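Local coordinates for protein trimethylamine-N-oxide reductase (Haemophilus influenzae, PDB 7L5I) that probably reduces S- and N-oxide substrates at a molybdenum centre held by two pterin guanosine dinucleotide cofactors, as a trimethylamine-N-oxide reductase-type molybdoenzyme, at residues Glu80-Lys90 against Val805-Ala813; Met564-Phe575 against Met585-Ala593. All blocks are in the same frame, centred on the assembly; numbering follows the deposited sequence.

Interaction 1 (Glu80-Lys90 against Val805-Ala813); sequences EARVKCPMVRK and VFKQPKQVA
With CG beside the backbone nitrogen (chi1 -72°) and the chain bent at chi2 (-74°), the amide of Gln808 reaches the loop 80-84, and a nearly extended Lys84, bent at its last torsion, brings NZ across the same amide. The amide nitrogen then bridges two backbone carbonyls of the loop. Gln808 NE2 donates to Glu80 O at 2.8 Å along a straight N-H line, although it stands well above that carbonyl's plane, and to Arg82 O, also at 2.8 Å, along a more bent path of 149°. Both acceptors lie in the plane of the amide, so the pair of bonds fixes its rotation and tells nitrogen from oxygen. The oxygen is used as well: a water donates to Gln808 OE1 at 2.7 Å and accepts from Lys84 N. In this way the C-terminal tail, which follows strand 790-795, is tied to the segment leading into strand 87-89, a member of a mixed sheet that also contains strands 109-111 and 500-503. Lys84 NZ comes within 3.3 Å of Gln808 CD without bonding to the amide; its partner is Glu80 OE1, in a salt bridge of 2.8 Å. Farther along the tail, the methyl CE of Met87 rests 3.5 Å from Gln811 CD, the two side chains crossing at about a right angle.

Interaction 2 (Met564-Phe575 against Met585-Ala593); sequences MEWLEEFYNAAF and MPRFDKFWA
Asn572 OD1 is gripped by two groups: Arg587 NH1, which gives a weak bond of 3.3 Å from the 585-593 side, and a water that donates to it and accepts from Phe588 N. The water thus links the side chain of one helix to the first turn of the next. Arg587 doubles back through a bend at its second torsion, which lays the guanidinium flat on Phe575 with the planes 10° apart. This is a cation-pi stack, with CZ 3.9 Å from the ring centroid, and Asn572 OD1 meets the same guanidinium at its edge. The phenol of Tyr571 is held from several directions. Its OH donates to Pro586 O at 2.7 Å, with the carbonyl oxygen near the plane of the ring, while Met585 CE touches OH and CZ. Its CE1 atom lies over one face of Phe591, the two rings meeting obliquely. With CG trans to the backbone nitrogen (chi1 178°), Phe588 sends its ring in as a knob between Met564, Leu567, Glu568 and Tyr571. Glu568 CA sits over one face of this ring, 4.1 Å from its centroid, and Met564 CE meets its edge in plane at 3.5 Å from CE2. That same methyl lies squarely over the five-membered ring of Trp592, a CH-pi contact within a Met-aromatic pair. Leu513 of strand 512-517 and Leu598 of strand 598-599 touch both Tyr571 and Phe591. Helices 563-580 and 588-594, their short segments inclined at 107°, are thus two helices joined by a loop and packed steeply across each other, with Phe588 as a single knob in a hole of helix 563-580 and an aromatic cluster of Tyr571, Phe588 and Phe591.

Overall arrangement
Interactions 1 and 2 join the chain over very different sequence separations. The first joins segments 715 residues apart, bringing the chain's end back to its early part; the second joins neighbouring helices only 10 residues apart, within the long span that interaction 1 brackets. They do not touch: their centres lie 39 Å apart and their nearest atoms about 18 Å. Both are peripheral, with their centres 28 and 30 Å from the centre of the chain. Neither reaches a bound guanosine dinucleotide cofactor: the side chain of Arg82 stands about 9 Å and that of Leu567 about 13 Å from one, and neither distance is a contact. Arg82 itself is engaged by Glu509 in a salt bridge.

Interaction 1 (Glu80-Lys90 against Val805-Ala813)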
loop_
_atom_site.group_PDB
_atom_site.type_symbol
_atom_site.label_atom_id
_atom_site.label_comp_id
_atom_site.label_asym_id
_atom_site.label_seq_id
_atom_site.Cartn_x
_atom_site.Cartn_y
_atom_site.Cartn_z
ATOM N N GLU A 80 -23.770 9.663 -6.109
ATOM C CA GLU A 80 -24.166 9.386 -7.482
ATOM C C GLU A 80 -23.054 8.719 -8.287
ATOM O O GLU A 80 -23.269 8.418 -9.463
ATOM C CB GLU A 80 -24.620 10.685 -8.150
ATOM C CG GLU A 80 -25.959 11.198 -7.602
ATOM C CD GLU A 80 -27.072 10.160 -7.714
ATOM O OE1 GLU A 80 -27.338 9.681 -8.841
ATOM O OE2 GLU A 80 -27.654 9.786 -6.671
ATOM N N ALA A 81 -21.880 8.482 -7.699
ATOM C CA ALA A 81 -20.867 7.667 -8.348
ATOM C C ALA A 81 -21.075 6.187 -8.118
ATOM O O ALA A 81 -20.373 5.377 -8.724
ATOM C CB ALA A 81 -19.461 8.033 -7.860
ATOM N N ARG A 82 -22.038 5.794 -7.283
ATOM C CA ARG A 82 -22.194 4.376 -7.005
ATOM C C ARG A 82 -22.704 3.623 -8.229
ATOM O O ARG A 82 -23.467 4.144 -9.047
ATOM C CB ARG A 82 -23.154 4.153 -5.852
ATOM C CG ARG A 82 -22.505 4.346 -4.505
ATOM C CD ARG A 82 -23.287 3.842 -3.420
ATOM N NE ARG A 82 -23.404 2.377 -3.443
ATOM C CZ ARG A 82 -23.813 1.685 -2.399
ATOM N NH1 ARG A 82 -24.103 2.311 -1.270
ATOM N NH2 ARG A 82 -23.931 0.366 -2.472
ATOM N N VAL A 83 -22.278 2.369 -8.353
ATOM C CA VAL A 83 -22.891 1.501 -9.351
ATOM C C VAL A 83 -24.278 1.109 -8.854
ATOM O O VAL A 83 -24.425 0.530 -7.773
ATOM C CB VAL A 83 -22.027 0.269 -9.616
ATOM C CG1 VAL A 83 -22.615 -0.561 -10.776
ATOM C CG2 VAL A 83 -20.587 0.663 -9.912
ATOM N N LYS A 84 -25.303 1.456 -9.618
ATOM C CA LYS A 84 -26.664 1.284 -9.115
ATOM C C LYS A 84 -27.276 -0.061 -9.487
ATOM O O LYS A 84 -28.103 -0.585 -8.731
ATOM C CB LYS A 84 -27.557 2.411 -9.645
ATOM C CG LYS A 84 -27.089 3.787 -9.219
ATOM C CD LYS A 84 -28.074 4.855 -9.621
ATOM C CE LYS A 84 -27.719 6.205 -8.983
ATOM N NZ LYS A 84 -27.203 7.170 -9.982
ATOM N N CYS A 85 -26.910 -0.617 -10.641
ATOM C CA CYS A 85 -27.504 -1.841 -11.156
ATOM C C CYS A 85 -26.453 -2.576 -11.971
ATOM O O CYS A 85 -25.470 -1.968 -12.407
ATOM C CB CYS A 85 -28.721 -1.548 -12.043
ATOM S SG CYS A 85 -29.900 -0.333 -11.395
ATOM N N PRO A 86 -26.631 -3.875 -12.209
ATOM C CA PRO A 86 -25.714 -4.591 -13.118
ATOM C C PRO A 86 -25.721 -3.954 -14.500
ATOM O O PRO A 86 -26.770 -3.602 -15.027
ATOM C CB PRO A 86 -26.283 -6.012 -13.143
ATOM C CG PRO A 86 -27.167 -6.112 -11.913
ATOM C CD PRO A 86 -27.711 -4.745 -11.697
ATOM N N MET A 87 -24.530 -3.779 -15.074
ATOM C CA MET A 87 -24.356 -3.133 -16.370
ATOM C C MET A 87 -23.413 -3.968 -17.222
ATOM O O MET A 87 -22.420 -4.502 -16.713
ATOM C CB MET A 87 -23.759 -1.734 -16.241
ATOM C CG MET A 87 -24.448 -0.855 -15.263
ATOM S SD MET A 87 -26.003 -0.238 -15.895
ATOM C CE MET A 87 -25.500 1.095 -16.872
ATOM N N VAL A 88 -23.703 -4.033 -18.516
ATOM C CA VAL A 88 -22.860 -4.701 -19.495
ATOM C C VAL A 88 -22.598 -3.753 -20.663
ATOM O O VAL A 88 -23.495 -3.031 -21.099
ATOM C CB VAL A 88 -23.522 -6.008 -19.991
ATOM C CG1 VAL A 88 -22.604 -6.747 -20.969
ATOM C CG2 VAL A 88 -23.866 -6.885 -18.817
ATOM N N ARG A 89 -21.371 -3.754 -21.171
ATOM C CA ARG A 89 -21.072 -2.974 -22.360
ATOM C C ARG A 89 -21.979 -3.380 -23.518
ATOM O O ARG A 89 -22.143 -4.567 -23.812
ATOM C CB ARG A 89 -19.630 -3.188 -22.851
ATOM C CG ARG A 89 -18.575 -2.505 -22.136
ATOM C CD ARG A 89 -17.326 -2.426 -23.019
ATOM N NE ARG A 89 -16.764 -3.709 -23.470
ATOM C CZ ARG A 89 -16.753 -4.147 -24.726
ATOM N NH1 ARG A 89 -17.291 -3.440 -25.707
ATOM N NH2 ARG A 89 -16.167 -5.302 -25.018
ATOM N N LYS A 90 -22.492 -2.367 -24.237
ATOM C CA LYS A 90 -23.301 -2.620 -25.433
ATOM C C LYS A 90 -22.625 -3.595 -26.393
ATOM O O LYS A 90 -23.254 -4.549 -26.872
ATOM C CB LYS A 90 -23.580 -1.289 -26.137
ATOM C CG LYS A 90 -24.481 -1.386 -27.356
ATOM C CD LYS A 90 -24.732 -0.003 -27.962
ATOM C CE LYS A 90 -25.721 -0.071 -29.124
ATOM N NZ LYS A 90 -26.704 -1.190 -28.995
ATOM N N VAL A 805 -15.383 11.865 -14.083
ATOM C CA VAL A 805 -15.251 10.486 -13.626
ATOM C C VAL A 805 -16.042 10.182 -12.368
ATOM O O VAL A 805 -16.085 9.020 -11.940
ATOM C CB VAL A 805 -13.744 10.171 -13.454
ATOM C CG1 VAL A 805 -13.156 10.895 -12.248
ATOM C CG2 VAL A 805 -13.547 8.662 -13.386
ATOM N N PHE A 806 -16.720 11.162 -11.787
ATOM C CA PHE A 806 -17.581 10.882 -10.646
ATOM C C PHE A 806 -19.061 10.853 -11.028
ATOM O O PHE A 806 -19.904 10.693 -10.150
ATOM C CB PHE A 806 -17.340 11.906 -9.527
ATOM C CG PHE A 806 -15.888 12.015 -9.095
ATOM C CD1 PHE A 806 -15.212 10.913 -8.600
ATOM C CD2 PHE A 806 -15.214 13.212 -9.209
ATOM C CE1 PHE A 806 -13.888 11.002 -8.217
ATOM C CE2 PHE A 806 -13.886 13.322 -8.829
ATOM C CZ PHE A 806 -13.218 12.226 -8.333
ATOM N N LYS A 807 -19.387 10.980 -12.311
ATOM C CA LYS A 807 -20.768 10.939 -12.773
ATOM C C LYS A 807 -21.134 9.534 -13.252
ATOM O O LYS A 807 -20.264 8.721 -13.576
ATOM C CB LYS A 807 -20.992 11.931 -13.913
ATOM C CG LYS A 807 -20.509 13.353 -13.634
ATOM C CD LYS A 807 -20.999 14.341 -14.706
ATOM C CE LYS A 807 -20.861 13.793 -16.134
ATOM N NZ LYS A 807 -21.353 14.758 -17.174
ATOM N N GLN A 808 -22.433 9.262 -13.315
ATOM C CA GLN A 808 -22.898 8.013 -13.910
ATOM C C GLN A 808 -22.426 7.930 -15.361
ATOM O O GLN A 808 -22.434 8.943 -16.074
ATOM C CB GLN A 808 -24.427 7.918 -13.875
ATOM C CG GLN A 808 -25.018 7.682 -12.504
ATOM C CD GLN A 808 -24.800 6.261 -12.027
ATOM O OE1 GLN A 808 -25.209 5.298 -12.680
ATOM N NE2 GLN A 808 -24.170 6.124 -10.875
ATOM N N PRO A 809 -22.033 6.754 -15.840
ATOM C CA PRO A 809 -21.503 6.640 -17.206
ATOM C C PRO A 809 -22.602 6.707 -18.264
ATOM O O PRO A 809 -23.798 6.684 -17.971
ATOM C CB PRO A 809 -20.818 5.267 -17.206
ATOM C CG PRO A 809 -21.595 4.482 -16.223
ATOM C CD PRO A 809 -22.013 5.458 -15.134
ATOM N N LYS A 810 -22.149 6.795 -19.518
ATOM C CA LYS A 810 -23.023 6.857 -20.686
ATOM C C LYS A 810 -23.823 5.574 -20.829
ATOM O O LYS A 810 -23.237 4.499 -20.982
ATOM C CB LYS A 810 -22.172 7.072 -21.947
ATOM C CG LYS A 810 -21.078 5.986 -22.137
ATOM C CD LYS A 810 -20.218 6.168 -23.411
ATOM C CE LYS A 810 -19.279 7.377 -23.345
ATOM N NZ LYS A 810 -17.891 7.035 -22.878
ATOM N N GLN A 811 -25.153 5.684 -20.799
ATOM C CA GLN A 811 -26.025 4.539 -21.019
ATOM C C GLN A 811 -26.774 4.653 -22.344
ATOM O O GLN A 811 -26.723 5.672 -23.041
ATOM C CB GLN A 811 -27.054 4.382 -19.899
ATOM C CG GLN A 811 -26.484 4.246 -18.529
ATOM C CD GLN A 811 -27.541 3.817 -17.525
ATOM O OE1 GLN A 811 -28.525 3.161 -17.881
ATOM N NE2 GLN A 811 -27.338 4.178 -16.261
ATOM N N VAL A 812 -27.513 3.579 -22.657
ATOM C CA VAL A 812 -28.255 3.467 -23.906
ATOM C C VAL A 812 -29.552 4.262 -23.824
ATOM O O VAL A 812 -30.179 4.380 -22.762
ATOM C CB VAL A 812 -28.536 1.984 -24.225
ATOM C CG1 VAL A 812 -27.253 1.293 -24.668
ATOM C CG2 VAL A 812 -29.168 1.287 -23.011
ATOM N N ALA A 813 -29.966 4.793 -24.973
ATOM C CA ALA A 813 -31.203 5.560 -25.084
ATOM C C ALA A 813 -32.378 4.662 -25.484
ATOM O O ALA A 813 -32.488 4.227 -26.634
ATOM C CB ALA A 813 -31.029 6.690 -26.096
HETATM O O HOH W 1 -24.962 2.699 -12.208
#

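Interaction 2 (Met564-Phe575 against Met585-Ala593)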
loop_
_atom_site.group_PDB
_atom_site.type_symbol
_atom_site.label_atom_id
_atom_site.label_comp_id
_atom_site.label_asym_id
_atom_site.label_seq_id
_atom_site.Cartn_x
_atom_site.Cartn_y
_atom_site.Cartn_z
ATOM N N MET A 564 -24.625 -14.672 10.036
ATOM C CA MET A 564 -24.371 -14.586 11.470
ATOM C C MET A 564 -23.703 -15.848 11.998
ATOM O O MET A 564 -22.956 -15.778 12.980
ATOM C CB MET A 564 -25.671 -14.310 12.234
ATOM C CG MET A 564 -26.291 -12.941 11.913
ATOM S SD MET A 564 -25.222 -11.488 12.197
ATOM C CE MET A 564 -24.868 -11.807 13.805
ATOM N N GLU A 565 -23.942 -17.004 11.377
ATOM C CA GLU A 565 -23.211 -18.204 11.766
ATOM C C GLU A 565 -21.731 -18.116 11.409
ATOM O O GLU A 565 -20.881 -18.605 12.170
ATOM C CB GLU A 565 -23.839 -19.446 11.129
ATOM C CG GLU A 565 -25.126 -19.860 11.843
ATOM C CD GLU A 565 -25.932 -20.927 11.124
ATOM O OE1 GLU A 565 -25.744 -21.146 9.911
ATOM O OE2 GLU A 565 -26.782 -21.554 11.786
ATOM N N TRP A 566 -21.399 -17.526 10.239
ATOM C CA TRP A 566 -20.003 -17.273 9.917
ATOM C C TRP A 566 -19.368 -16.356 10.959
ATOM O O TRP A 566 -18.275 -16.628 11.469
ATOM C CB TRP A 566 -19.876 -16.639 8.524
ATOM C CG TRP A 566 -19.848 -17.538 7.323
ATOM C CD1 TRP A 566 -20.789 -17.617 6.344
ATOM C CD2 TRP A 566 -18.817 -18.456 6.958
ATOM N NE1 TRP A 566 -20.400 -18.517 5.379
ATOM C CE2 TRP A 566 -19.196 -19.050 5.738
ATOM C CE3 TRP A 566 -17.600 -18.822 7.538
ATOM C CZ2 TRP A 566 -18.405 -19.992 5.094
ATOM C CZ3 TRP A 566 -16.823 -19.764 6.908
ATOM C CH2 TRP A 566 -17.228 -20.336 5.695
ATOM N N LEU A 567 -20.049 -15.260 11.297
ATOM C CA LEU A 567 -19.475 -14.308 12.242
ATOM C C LEU A 567 -19.263 -14.947 13.606
ATOM O O LEU A 567 -18.243 -14.719 14.250
ATOM C CB LEU A 567 -20.366 -13.066 12.343
ATOM C CG LEU A 567 -20.548 -12.293 11.032
ATOM C CD1 LEU A 567 -21.244 -10.986 11.295
ATOM C CD2 LEU A 567 -19.237 -12.039 10.350
ATOM N N GLU A 568 -20.211 -15.788 14.055
ATOM C CA GLU A 568 -20.040 -16.444 15.342
ATOM C C GLU A 568 -18.855 -17.401 15.321
ATOM O O GLU A 568 -18.083 -17.468 16.286
ATOM C CB GLU A 568 -21.330 -17.192 15.717
ATOM C CG GLU A 568 -21.187 -17.980 17.031
ATOM C CD GLU A 568 -22.510 -18.187 17.755
ATOM O OE1 GLU A 568 -22.505 -18.260 19.010
ATOM O OE2 GLU A 568 -23.555 -18.264 17.078
ATOM N N GLU A 569 -18.664 -18.122 14.207
ATOM C CA GLU A 569 -17.500 -18.990 14.075
ATOM C C GLU A 569 -16.204 -18.192 14.153
ATOM O O GLU A 569 -15.269 -18.573 14.877
ATOM C CB GLU A 569 -17.577 -19.748 12.756
ATOM C CG GLU A 569 -16.373 -20.609 12.448
ATOM C CD GLU A 569 -16.542 -21.388 11.131
ATOM O OE1 GLU A 569 -17.565 -22.095 10.984
ATOM O OE2 GLU A 569 -15.658 -21.276 10.247
ATOM N N PHE A 570 -16.149 -17.049 13.460
ATOM C CA PHE A 570 -14.963 -16.203 13.524
ATOM C C PHE A 570 -14.744 -15.649 14.932
ATOM O O PHE A 570 -13.627 -15.665 15.448
ATOM C CB PHE A 570 -15.050 -15.055 12.506
ATOM C CG PHE A 570 -15.170 -15.502 11.082
ATOM C CD1 PHE A 570 -14.605 -16.705 10.652
ATOM C CD2 PHE A 570 -15.852 -14.730 10.159
ATOM C CE1 PHE A 570 -14.753 -17.129 9.355
ATOM C CE2 PHE A 570 -15.980 -15.156 8.853
ATOM C CZ PHE A 570 -15.424 -16.341 8.457
ATOM N N TYR A 571 -15.810 -15.169 15.577
ATOM C CA TYR A 571 -15.683 -14.636 16.928
ATOM C C TYR A 571 -15.200 -15.699 17.899
ATOM O O TYR A 571 -14.368 -15.431 18.770
ATOM C CB TYR A 571 -17.031 -14.070 17.371
ATOM C CG TYR A 571 -17.010 -13.422 18.723
ATOM C CD1 TYR A 571 -16.698 -12.069 18.855
ATOM C CD2 TYR A 571 -17.311 -14.149 19.863
ATOM C CE1 TYR A 571 -16.661 -11.477 20.080
ATOM C CE2 TYR A 571 -17.293 -13.555 21.116
ATOM C CZ TYR A 571 -16.970 -12.216 21.205
ATOM O OH TYR A 571 -16.949 -11.569 22.417
ATOM N N ASN A 572 -15.712 -16.917 17.762
ATOM C CA ASN A 572 -15.399 -17.964 18.724
ATOM C C ASN A 572 -13.936 -18.378 18.672
ATOM O O ASN A 572 -13.406 -18.876 19.665
ATOM C CB ASN A 572 -16.294 -19.174 18.509
ATOM C CG ASN A 572 -17.660 -18.996 19.143
ATOM O OD1 ASN A 572 -17.870 -18.105 19.960
ATOM N ND2 ASN A 572 -18.587 -19.871 18.792
ATOM N N ALA A 573 -13.259 -18.200 17.536
ATOM C CA ALA A 573 -11.820 -18.404 17.514
ATOM C C ALA A 573 -11.126 -17.479 18.514
ATOM O O ALA A 573 -10.193 -17.887 19.211
ATOM C CB ALA A 573 -11.284 -18.176 16.100
ATOM N N ALA A 574 -11.557 -16.220 18.581
ATOM C CA ALA A 574 -10.980 -15.298 19.549
ATOM C C ALA A 574 -11.376 -15.686 20.966
ATOM O O ALA A 574 -10.548 -15.636 21.884
ATOM C CB ALA A 574 -11.411 -13.860 19.234
ATOM N N PHE A 575 -12.636 -16.086 21.151
ATOM C CA PHE A 575 -13.144 -16.467 22.464
ATOM C C PHE A 575 -12.306 -17.583 23.074
ATOM O O PHE A 575 -11.888 -17.494 24.237
ATOM C CB PHE A 575 -14.618 -16.863 22.322
ATOM C CG PHE A 575 -15.277 -17.196 23.628
ATOM C CD1 PHE A 575 -15.129 -18.453 24.173
ATOM C CD2 PHE A 575 -16.019 -16.249 24.312
ATOM C CE1 PHE A 575 -15.714 -18.772 25.391
ATOM C CE2 PHE A 575 -16.608 -16.559 25.531
ATOM C CZ PHE A 575 -16.439 -17.818 26.073
ATOM N N MET A 585 -14.230 -13.298 27.811
ATOM C CA MET A 585 -14.948 -12.550 26.794
ATOM C C MET A 585 -16.435 -12.881 26.874
ATOM O O MET A 585 -16.807 -13.979 27.302
ATOM C CB MET A 585 -14.445 -12.892 25.383
ATOM C CG MET A 585 -13.100 -12.293 25.017
ATOM S SD MET A 585 -12.553 -12.904 23.427
ATOM C CE MET A 585 -13.597 -12.011 22.267
ATOM N N PRO A 586 -17.309 -11.950 26.492
ATOM C CA PRO A 586 -18.718 -12.311 26.306
ATOM C C PRO A 586 -18.841 -13.290 25.157
ATOM O O PRO A 586 -18.009 -13.297 24.246
ATOM C CB PRO A 586 -19.381 -10.975 25.966
ATOM C CG PRO A 586 -18.284 -10.156 25.357
ATOM C CD PRO A 586 -17.028 -10.562 26.094
ATOM N N ARG A 587 -19.889 -14.112 25.189
ATOM C CA ARG A 587 -20.186 -14.911 24.008
ATOM C C ARG A 587 -20.666 -13.996 22.880
ATOM O O ARG A 587 -20.992 -12.828 23.087
ATOM C CB ARG A 587 -21.233 -15.974 24.310
ATOM C CG ARG A 587 -20.652 -17.238 24.983
ATOM C CD ARG A 587 -19.839 -18.066 23.999
ATOM N NE ARG A 587 -19.398 -19.341 24.560
ATOM C CZ ARG A 587 -18.577 -20.193 23.946
ATOM N NH1 ARG A 587 -18.086 -19.915 22.738
ATOM N NH2 ARG A 587 -18.236 -21.325 24.548
ATOM N N PHE A 588 -20.720 -14.547 21.661
ATOM C CA PHE A 588 -21.011 -13.711 20.497
ATOM C C PHE A 588 -22.348 -12.988 20.609
ATOM O O PHE A 588 -22.459 -11.818 20.229
ATOM C CB PHE A 588 -21.008 -14.548 19.236
ATOM C CG PHE A 588 -21.342 -13.772 18.001
ATOM C CD1 PHE A 588 -20.472 -12.837 17.490
ATOM C CD2 PHE A 588 -22.539 -13.967 17.368
ATOM C CE1 PHE A 588 -20.797 -12.127 16.336
ATOM C CE2 PHE A 588 -22.858 -13.264 16.235
ATOM C CZ PHE A 588 -21.986 -12.349 15.721
ATOM N N ASP A 589 -23.389 -13.681 21.062
ATOM C CA ASP A 589 -24.712 -13.063 21.080
ATOM C C ASP A 589 -24.709 -11.785 21.907
ATOM O O ASP A 589 -25.295 -10.768 21.502
ATOM C CB ASP A 589 -25.736 -14.051 21.633
ATOM C CG ASP A 589 -27.122 -13.437 21.762
ATOM O OD1 ASP A 589 -27.672 -13.025 20.722
ATOM O OD2 ASP A 589 -27.662 -13.355 22.892
ATOM N N LYS A 590 -24.055 -11.824 23.069
ATOM C CA LYS A 590 -23.977 -10.671 23.950
ATOM C C LYS A 590 -23.097 -9.593 23.350
ATOM O O LYS A 590 -23.463 -8.408 23.328
ATOM C CB LYS A 590 -23.453 -11.124 25.317
ATOM C CG LYS A 590 -23.380 -10.063 26.386
ATOM C CD LYS A 590 -22.874 -10.714 27.699
ATOM C CE LYS A 590 -23.550 -10.172 28.942
ATOM N NZ LYS A 590 -23.559 -11.175 30.062
ATOM N N PHE A 591 -21.935 -9.982 22.814
ATOM C CA PHE A 591 -21.081 -9.003 22.138
ATOM C C PHE A 591 -21.846 -8.300 21.032
ATOM O O PHE A 591 -21.781 -7.071 20.898
ATOM C CB PHE A 591 -19.831 -9.694 21.585
ATOM C CG PHE A 591 -19.047 -8.855 20.615
ATOM C CD1 PHE A 591 -18.103 -7.927 21.051
ATOM C CD2 PHE A 591 -19.273 -8.993 19.270
ATOM C CE1 PHE A 591 -17.407 -7.144 20.126
ATOM C CE2 PHE A 591 -18.589 -8.234 18.347
ATOM C CZ PHE A 591 -17.648 -7.310 18.778
ATOM N N TRP A 592 -22.568 -9.066 20.212
ATOM C CA TRP A 592 -23.220 -8.478 19.049
ATOM C C TRP A 592 -24.327 -7.522 19.471
ATOM O O TRP A 592 -24.478 -6.440 18.892
ATOM C CB TRP A 592 -23.772 -9.578 18.134
ATOM C CG TRP A 592 -24.159 -9.005 16.835
ATOM C CD1 TRP A 592 -25.423 -8.769 16.386
ATOM C CD2 TRP A 592 -23.268 -8.493 15.822
ATOM N NE1 TRP A 592 -25.378 -8.163 15.152
ATOM C CE2 TRP A 592 -24.069 -7.993 14.783
ATOM C CE3 TRP A 592 -21.878 -8.425 15.699
ATOM C CZ2 TRP A 592 -23.532 -7.421 13.635
ATOM C CZ3 TRP A 592 -21.344 -7.864 14.562
ATOM C CH2 TRP A 592 -22.164 -7.366 13.543
ATOM N N ALA A 593 -25.091 -7.900 20.507
ATOM C CA ALA A 593 -26.169 -7.041 20.998
ATOM C C ALA A 593 -25.630 -5.751 21.579
ATOM O O ALA A 593 -26.250 -4.688 21.437
ATOM C CB ALA A 593 -26.984 -7.794 22.049
HETATM O O HOH W 2 -23.530 -16.558 21.344
HETATM O O HOH W 3 -19.970 -17.270 21.101
HETATM O O HOH W 4 -12.882 -16.116 26.724
#